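Local coordinates for putative aldehyde dehydrogenase AldY (Bacillus subtilis, PDB 4DNG), which probably oxidises aldehydes to carboxylates with NAD(+) and may help protect the cell against stress from ethanol and related compounds, at residues R76-L79 and H80-D84; K177-I180 and Q181-I184; D301-V304 and E305-A309; L329-E332 and R333-E336. All blocks are in the same frame, centred on the assembly; numbering follows the deposited sequence.

Interaction 1 of 4, residues R76-L79 and H80-D84; sequences RGYL and HENRD
The Y78 ring and the N82 side-chain amide meet where helix 65-81 ends and the chain turns into helix 83-94, N82 being the first residue to leave helical geometry. The amide comes over one face of the ring, its ND2 standing 3.2 Å above the ring plane and over the centre, with the two planes 65° apart. With CG anti to the backbone N (chi1 -178°), the ring lies beneath N82 one turn further on, and its far end reaches helix 183-196, where OH bonds to K192 and the ring meets that of H196. A leucine here would probably deprive the N82 amide of the flat surface it rests on and leave K192 without its hydroxyl partner.

R76 and H80 run side by side in the same direction, their planes 58° apart, and touch only loosely, R76 NH2 lying 4.2 Å from H80 CB. The stronger partner of that guanidinium is D113 on helix 98-118, to which NH1 forms a salt bridge, while R83 reaches E106 of the same helix. Beneath the side chains the last helical turns are closed by E81 N to G77 O at 3.0 Å and H80 N to R76 O at 3.1 Å. Y78 O, near the end of the helix, accepts twice from N82: from its backbone N at 3.2 Å and, weakly, from ND2 at 2.8 Å.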
# COMPACT_ATOMS: atom_id res chain seq x y z
N ARG A 76 4.79 -5.49 28.68
CA ARG A 76 4.51 -6.93 28.75
C ARG A 76 4.52 -7.43 30.19
O ARG A 76 3.76 -8.33 30.54
CB ARG A 76 5.48 -7.75 27.87
CG ARG A 76 6.77 -8.20 28.53
CD ARG A 76 6.63 -9.55 29.21
NE ARG A 76 6.72 -10.66 28.27
CZ ARG A 76 6.55 -11.94 28.62
NH1 ARG A 76 6.67 -12.90 27.70
NH2 ARG A 76 6.27 -12.26 29.87
N GLY A 77 5.37 -6.83 31.02
CA GLY A 77 5.47 -7.19 32.43
C GLY A 77 4.21 -6.87 33.19
O GLY A 77 3.71 -7.69 33.96
N TYR A 78 3.68 -5.66 32.97
CA TYR A 78 2.40 -5.26 33.56
C TYR A 78 1.28 -6.26 33.22
O TYR A 78 0.47 -6.62 34.09
CB TYR A 78 2.00 -3.84 33.12
CG TYR A 78 0.71 -3.35 33.75
CD1 TYR A 78 -0.54 -3.62 33.16
CD2 TYR A 78 0.74 -2.62 34.94
CE1 TYR A 78 -1.72 -3.18 33.76
CE2 TYR A 78 -0.43 -2.17 35.53
CZ TYR A 78 -1.65 -2.44 34.94
OH TYR A 78 -2.78 -1.97 35.57
N LEU A 79 1.24 -6.72 31.98
CA LEU A 79 0.12 -7.57 31.54
C LEU A 79 0.20 -8.98 32.13
O LEU A 79 -0.82 -9.59 32.42
CB LEU A 79 0.01 -7.65 30.02
CG LEU A 79 -0.10 -6.35 29.20
CD1 LEU A 79 0.02 -6.62 27.70
CD2 LEU A 79 -1.38 -5.59 29.49
N HIS A 80 1.43 -9.48 32.28
CA HIS A 80 1.66 -10.83 32.80
C HIS A 80 1.44 -10.91 34.31
O HIS A 80 0.76 -11.81 34.80
CB HIS A 80 3.05 -11.32 32.35
CG HIS A 80 3.51 -12.59 33.03
ND1 HIS A 80 4.49 -12.60 33.96
CD2 HIS A 80 3.08 -13.91 32.90
CE1 HIS A 80 4.67 -13.86 34.40
NE2 HIS A 80 3.81 -14.66 33.76
N GLU A 81 2.02 -9.95 35.05
CA GLU A 81 1.78 -9.79 36.49
C GLU A 81 0.28 -9.74 36.79
O GLU A 81 -0.19 -10.33 37.76
CB GLU A 81 2.45 -8.51 37.01
CG GLU A 81 2.32 -8.27 38.51
CD GLU A 81 2.91 -9.41 39.30
OE1 GLU A 81 4.04 -9.82 38.98
OE2 GLU A 81 2.25 -9.91 40.24
N ASN A 82 -0.46 -9.08 35.92
CA ASN A 82 -1.87 -8.80 36.14
C ASN A 82 -2.80 -9.70 35.36
O ASN A 82 -3.99 -9.40 35.23
CB ASN A 82 -2.15 -7.32 35.85
CG ASN A 82 -1.44 -6.41 36.81
OD1 ASN A 82 -1.50 -6.63 38.00
ND2 ASN A 82 -0.73 -5.41 36.29
N ARG A 83 -2.27 -10.82 34.87
CA ARG A 83 -2.98 -11.67 33.91
C ARG A 83 -4.38 -12.08 34.39
O ARG A 83 -5.34 -12.07 33.62
CB ARG A 83 -2.14 -12.88 33.49
CG ARG A 83 -1.66 -13.79 34.61
CD ARG A 83 -0.59 -14.77 34.13
NE ARG A 83 -1.11 -15.69 33.12
CZ ARG A 83 -0.79 -15.67 31.82
NH1 ARG A 83 0.08 -14.78 31.32
NH2 ARG A 83 -1.34 -16.58 31.01
N ASP A 84 -4.50 -12.40 35.66
CA ASP A 84 -5.77 -12.95 36.16
C ASP A 84 -6.94 -11.97 36.07
O ASP A 84 -7.99 -12.31 35.53
CB ASP A 84 -5.59 -13.53 37.57
CG ASP A 84 -4.78 -14.81 37.55
OD1 ASP A 84 -4.79 -15.50 36.51
OD2 ASP A 84 -4.13 -15.14 38.56

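Interaction 2 of 4, residues K177-I180 and Q181-I184; sequences KPDI and QTAI
The D179 carboxylate and the Q181 side-chain amide cross with their planes 81° apart, but it is the backbone of Q181 that the carboxylate grips. Q181 N donates to D179 OD2 at 2.8 Å, arriving on the anti side of that oxygen and 18° out of the carboxylate plane, while Q181 CB sits 3.5 Å from OD2. Having CG anti to the backbone N (chi1 -177°) carries the D179 carboxylate forward to the backbone N-H of Q181. The Q181 side-chain amide is held by other partners: NE2 bonds to E24 and to the backbone of D25, and OE1 accepts from the backbone of L27.

The P178 ring packs against the start of the next helix, with its CG 4.0 Å from A183 CB. On that same methyl I180 CD1 closes from a second direction at 4.1 Å, which wedges A183 between proline and isoleucine. The carbonyl of D179 receives T182 N at 2.8 Å, the donor standing well above the carbonyl plane, and T182 OG1 adds a weak bond to the same oxygen. A183 N to I180 O completes a tight succession of turns.

The D179 OD2 bond to the backbone N of Q181 makes an Asx turn, overlaid on the turn closed by T182 N and D179 O. Together they carry the chain from strand 173-177 into helix 183-196, a beta-to-alpha junction of the Rossmann-type NAD-binding domain of aldehyde dehydrogenases. D179 lies about 9 Å, side chain to residue, from G231, which by similarity binds NAD(+).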
# COMPACT_ATOMS: atom_id res chain seq x y z
N LYS A 177 -8.39 4.02 18.61
CA LYS A 177 -9.82 4.02 18.92
C LYS A 177 -10.45 2.62 18.93
O LYS A 177 -10.68 2.04 17.87
CB LYS A 177 -10.61 4.90 17.94
CG LYS A 177 -12.08 5.00 18.34
CD LYS A 177 -12.96 5.35 17.15
CE LYS A 177 -14.43 5.15 17.49
NZ LYS A 177 -14.75 3.70 17.65
N PRO A 178 -10.74 2.08 20.14
CA PRO A 178 -11.39 0.78 20.22
C PRO A 178 -12.86 0.97 20.03
O PRO A 178 -13.34 2.08 20.03
CB PRO A 178 -11.14 0.35 21.68
CG PRO A 178 -10.95 1.62 22.44
CD PRO A 178 -10.27 2.56 21.46
N ASP A 179 -13.58 -0.12 19.84
CA ASP A 179 -15.01 -0.03 19.88
C ASP A 179 -15.31 0.33 21.33
O ASP A 179 -14.82 -0.34 22.27
CB ASP A 179 -15.60 -1.40 19.51
CG ASP A 179 -17.10 -1.39 19.45
OD1 ASP A 179 -17.64 -1.91 18.47
OD2 ASP A 179 -17.75 -0.85 20.37
N ILE A 180 -16.10 1.37 21.53
CA ILE A 180 -16.48 1.78 22.88
C ILE A 180 -16.95 0.58 23.71
O ILE A 180 -16.58 0.45 24.88
CB ILE A 180 -17.52 2.95 22.88
CG1 ILE A 180 -17.75 3.49 24.32
CG2 ILE A 180 -18.87 2.53 22.27
CD1 ILE A 180 -16.51 4.07 24.98
N GLN A 181 -17.73 -0.33 23.12
CA GLN A 181 -18.26 -1.47 23.89
C GLN A 181 -17.18 -2.40 24.41
O GLN A 181 -17.44 -3.21 25.29
CB GLN A 181 -19.38 -2.23 23.15
CG GLN A 181 -20.76 -1.57 23.28
CD GLN A 181 -21.21 -1.32 24.73
OE1 GLN A 181 -21.17 -2.21 25.60
NE2 GLN A 181 -21.63 -0.10 24.99
N THR A 182 -15.97 -2.30 23.87
CA THR A 182 -14.84 -3.07 24.38
C THR A 182 -13.62 -2.14 24.61
O THR A 182 -12.48 -2.49 24.31
CB THR A 182 -14.48 -4.22 23.41
OG1 THR A 182 -14.42 -3.67 22.10
CG2 THR A 182 -15.58 -5.30 23.38
N ALA A 183 -13.88 -0.95 25.14
CA ALA A 183 -12.81 0.04 25.30
C ALA A 183 -11.81 -0.30 26.39
O ALA A 183 -10.67 0.18 26.35
CB ALA A 183 -13.39 1.41 25.55
N ILE A 184 -12.24 -1.08 27.38
CA ILE A 184 -11.36 -1.41 28.48
C ILE A 184 -10.30 -2.39 28.01
O ILE A 184 -9.11 -2.17 28.19
CB ILE A 184 -12.11 -1.92 29.73
CG1 ILE A 184 -12.96 -0.80 30.31
CG2 ILE A 184 -11.13 -2.33 30.81
CD1 ILE A 184 -14.16 -1.29 31.09

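Interaction 3 of 4, residues D301-V304 and E305-A309; sequences DEFV and EKFTA
F303 and F307 stand one turn apart on helix 297-313, side by side and pointing the same way from its buried flank. Their planes are nearly parallel, at 12°, but slid so far apart (centroids 5.6 Å) that the rings barely overlap. Contact is made instead at the base of the second ring, where F303 CE1 comes within 3.7 Å of F307 CB. Both rings have CG anti to the backbone N (F303 chi1 -176°), which gives them the common direction.

On another side of the helix the extended E302 side chain meets K306 in a salt bridge, OE2 to NZ at 2.7 Å. The lysine approaches on the anti side of that oxygen, 32° out of the carboxylate plane, and its NZ also lies close to E302 CG. V304 O takes T308 N at 2.7 Å, in a nearly straight bond, and T308 CG2 lies 3.7 Å from V304 CG1.

The helix is laid on the mixed sheet by these rings: F303 touches I293 and V295 of strand 290-296, and F307 touches I293 and V367 of strand 362-369. An alanine in place of F303 would probably open a gap over I293 and V295 and leave F307 CB without the ring edge carbon CE1 that packs on it. Beside them helix 268-281 supplies V272 and I276, while V304 reaches V369 and T308 packs on A353 and V354 of strand 351-354.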
# COMPACT_ATOMS: atom_id res chain seq x y z
N ASP A 301 -19.42 -38.21 5.75
CA ASP A 301 -20.39 -38.72 6.71
C ASP A 301 -19.76 -39.01 8.08
O ASP A 301 -20.37 -38.74 9.11
CB ASP A 301 -21.14 -39.93 6.15
CG ASP A 301 -21.81 -39.64 4.82
OD1 ASP A 301 -23.03 -39.40 4.80
OD2 ASP A 301 -21.11 -39.62 3.79
N GLU A 302 -18.52 -39.50 8.06
CA GLU A 302 -17.73 -39.69 9.28
C GLU A 302 -17.45 -38.37 10.00
O GLU A 302 -17.57 -38.29 11.23
CB GLU A 302 -16.42 -40.43 8.97
CG GLU A 302 -15.42 -40.49 10.12
CD GLU A 302 -14.20 -41.36 9.82
OE1 GLU A 302 -14.13 -41.99 8.74
OE2 GLU A 302 -13.29 -41.42 10.68
N PHE A 303 -17.06 -37.34 9.24
CA PHE A 303 -16.78 -36.02 9.81
C PHE A 303 -18.03 -35.40 10.44
O PHE A 303 -17.94 -34.82 11.53
CB PHE A 303 -16.18 -35.05 8.77
CG PHE A 303 -15.79 -33.70 9.34
CD1 PHE A 303 -16.75 -32.69 9.53
CD2 PHE A 303 -14.46 -33.43 9.67
CE1 PHE A 303 -16.39 -31.46 10.05
CE2 PHE A 303 -14.09 -32.19 10.18
CZ PHE A 303 -15.05 -31.21 10.38
N VAL A 304 -19.17 -35.50 9.74
CA VAL A 304 -20.40 -34.87 10.23
C VAL A 304 -20.79 -35.45 11.57
O VAL A 304 -20.90 -34.71 12.55
CB VAL A 304 -21.59 -34.99 9.25
CG1 VAL A 304 -22.89 -34.60 9.94
CG2 VAL A 304 -21.36 -34.10 8.03
N GLU A 305 -20.97 -36.77 11.62
CA GLU A 305 -21.34 -37.47 12.85
C GLU A 305 -20.47 -37.05 14.03
O GLU A 305 -20.99 -36.65 15.08
CB GLU A 305 -21.28 -38.98 12.66
CG GLU A 305 -22.52 -39.58 11.99
CD GLU A 305 -23.64 -39.90 12.97
OE1 GLU A 305 -23.87 -39.12 13.93
OE2 GLU A 305 -24.31 -40.94 12.78
N LYS A 306 -19.16 -37.12 13.85
CA LYS A 306 -18.19 -36.76 14.88
C LYS A 306 -18.26 -35.29 15.28
O LYS A 306 -18.26 -34.96 16.47
CB LYS A 306 -16.77 -37.14 14.46
CG LYS A 306 -16.37 -38.53 14.91
CD LYS A 306 -15.29 -39.12 14.02
CE LYS A 306 -15.52 -40.62 13.89
NZ LYS A 306 -14.49 -41.25 13.04
N PHE A 307 -18.31 -34.41 14.27
CA PHE A 307 -18.37 -32.96 14.49
C PHE A 307 -19.68 -32.57 15.16
O PHE A 307 -19.66 -31.75 16.06
CB PHE A 307 -18.16 -32.17 13.18
CG PHE A 307 -18.12 -30.68 13.38
CD1 PHE A 307 -16.93 -30.03 13.68
CD2 PHE A 307 -19.30 -29.92 13.28
CE1 PHE A 307 -16.90 -28.64 13.87
CE2 PHE A 307 -19.28 -28.55 13.48
CZ PHE A 307 -18.07 -27.91 13.77
N THR A 308 -20.79 -33.16 14.72
CA THR A 308 -22.11 -32.92 15.32
C THR A 308 -22.19 -33.40 16.77
O THR A 308 -22.57 -32.63 17.66
CB THR A 308 -23.27 -33.58 14.54
OG1 THR A 308 -22.97 -34.96 14.31
CG2 THR A 308 -23.50 -32.89 13.21
N ALA A 309 -21.82 -34.65 17.00
CA ALA A 309 -21.85 -35.19 18.36
C ALA A 309 -21.05 -34.29 19.31
O ALA A 309 -21.52 -33.96 20.40
CB ALA A 309 -21.34 -36.62 18.40

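Interaction 4 of 4, residues L329-E332 and R333-E336; sequences LINE and RQIE
N331 and Q334 form the cap of helix 332-347: the N331 side-chain oxygen OD1 accepts the Q334 backbone N at 2.9 Å, the donor lying nearly along the C=O direction. The N331 carbonyl takes the same N-H weakly at 3.4 Å, so side chain and main chain share it. N331 CG sits between the backbone N and the carbonyl carbon (chi1 64°), which brings OD1 to the N-H of Q334. The next acceptor, E332 O, takes E336 N at 3.2 Å, and regular helical bonding is under way.

Apolar contacts support the cap from the loop side. L329 CD1 touches I335 CG1 at 4.0 Å, and the I330 CG2 methyl lies against Q334 CG. Further out, L329 and I335 both rest on L363 of strand 362-369, L329 also touches P385, and I330 touches F153. The Q334 side chain is about 10 Å from that of S232, which by similarity contributes to the NAD(+) site.

Beyond the cap, two carboxylates crowd together: E332 OE2 stands 3.1 Å from E336 OE2, their planes 45° apart. A salt bridge from R358 to E332 OE2 probably offsets much of the repulsion, and so short a separation is also consistent with a raised proton affinity in the pair, so that either acid could be protonated part of the time.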
# COMPACT_ATOMS: atom_id res chain seq x y z
N LEU A 329 -23.33 -13.61 22.67
CA LEU A 329 -22.86 -12.78 21.56
C LEU A 329 -22.70 -11.33 22.06
O LEU A 329 -23.34 -10.93 23.03
CB LEU A 329 -23.79 -12.86 20.35
CG LEU A 329 -23.85 -14.22 19.66
CD1 LEU A 329 -24.63 -14.13 18.35
CD2 LEU A 329 -22.44 -14.77 19.40
N ILE A 330 -21.84 -10.57 21.38
CA ILE A 330 -21.45 -9.23 21.82
C ILE A 330 -22.63 -8.29 22.18
O ILE A 330 -22.54 -7.54 23.14
CB ILE A 330 -20.52 -8.59 20.78
CG1 ILE A 330 -20.01 -7.20 21.22
CG2 ILE A 330 -21.22 -8.53 19.44
CD1 ILE A 330 -19.26 -7.17 22.54
N ASN A 331 -23.71 -8.34 21.41
CA ASN A 331 -24.90 -7.54 21.67
C ASN A 331 -26.15 -8.14 21.00
O ASN A 331 -26.08 -9.15 20.31
CB ASN A 331 -24.68 -6.09 21.20
CG ASN A 331 -24.48 -6.00 19.70
OD1 ASN A 331 -25.23 -6.59 18.93
ND2 ASN A 331 -23.45 -5.27 19.28
N GLU A 332 -27.28 -7.46 21.17
CA GLU A 332 -28.58 -7.90 20.64
C GLU A 332 -28.69 -7.82 19.12
O GLU A 332 -29.37 -8.65 18.51
CB GLU A 332 -29.70 -7.08 21.28
CG GLU A 332 -31.11 -7.42 20.83
CD GLU A 332 -31.78 -8.48 21.69
OE1 GLU A 332 -31.60 -8.46 22.93
OE2 GLU A 332 -32.51 -9.31 21.11
N ARG A 333 -28.04 -6.82 18.51
CA ARG A 333 -28.08 -6.70 17.06
C ARG A 333 -27.41 -7.91 16.38
O ARG A 333 -27.82 -8.30 15.29
CB ARG A 333 -27.45 -5.40 16.58
CG ARG A 333 -28.44 -4.25 16.39
CD ARG A 333 -27.79 -3.01 15.78
NE ARG A 333 -26.94 -2.28 16.74
CZ ARG A 333 -25.62 -2.11 16.63
NH1 ARG A 333 -24.94 -2.61 15.60
NH2 ARG A 333 -24.96 -1.43 17.57
N GLN A 334 -26.40 -8.49 17.04
CA GLN A 334 -25.71 -9.68 16.52
C GLN A 334 -26.60 -10.90 16.55
O GLN A 334 -26.58 -11.70 15.61
CB GLN A 334 -24.44 -9.99 17.32
CG GLN A 334 -23.32 -9.00 17.07
CD GLN A 334 -22.79 -9.08 15.67
OE1 GLN A 334 -23.03 -8.19 14.85
NE2 GLN A 334 -22.06 -10.16 15.37
N ILE A 335 -27.39 -11.06 17.62
CA ILE A 335 -28.30 -12.18 17.72
C ILE A 335 -29.38 -12.11 16.63
O ILE A 335 -29.56 -13.08 15.90
CB ILE A 335 -28.93 -12.32 19.12
CG1 ILE A 335 -27.85 -12.68 20.14
CG2 ILE A 335 -29.96 -13.43 19.11
CD1 ILE A 335 -28.22 -12.35 21.58
N GLU A 336 -30.06 -10.98 16.49
CA GLU A 336 -31.11 -10.81 15.47
C GLU A 336 -30.52 -11.11 14.09
O GLU A 336 -31.15 -11.78 13.27
CB GLU A 336 -31.74 -9.40 15.52
CG GLU A 336 -32.12 -8.88 16.90
CD GLU A 336 -33.54 -9.22 17.35
OE1 GLU A 336 -34.26 -9.96 16.63
OE2 GLU A 336 -33.94 -8.75 18.44

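How the interactions relate
All four contacts are local, and only interactions 2 and 4 touch: T182 CG2 meets I330 CD1 at 4.2 Å, and both D179 and I330 pack on F153. These two contacts are also the nearest to the NAD(+) site inferred by similarity, with centres 16 Å apart. Interaction 1 lies 20 Å from interaction 2, centre to centre, but shares helices with it: Y78 and L79 touch A193 on helix 183-196, into which 181-184 leads, while T182 touches E93 on the helix that 83-84 opens. Interaction 3 is remote, 28 Å by centres from interaction 4, though strand 362-369 packs against both. Interactions 1 and 3 lie away from the NAD(+) site and the predicted catalytic residues.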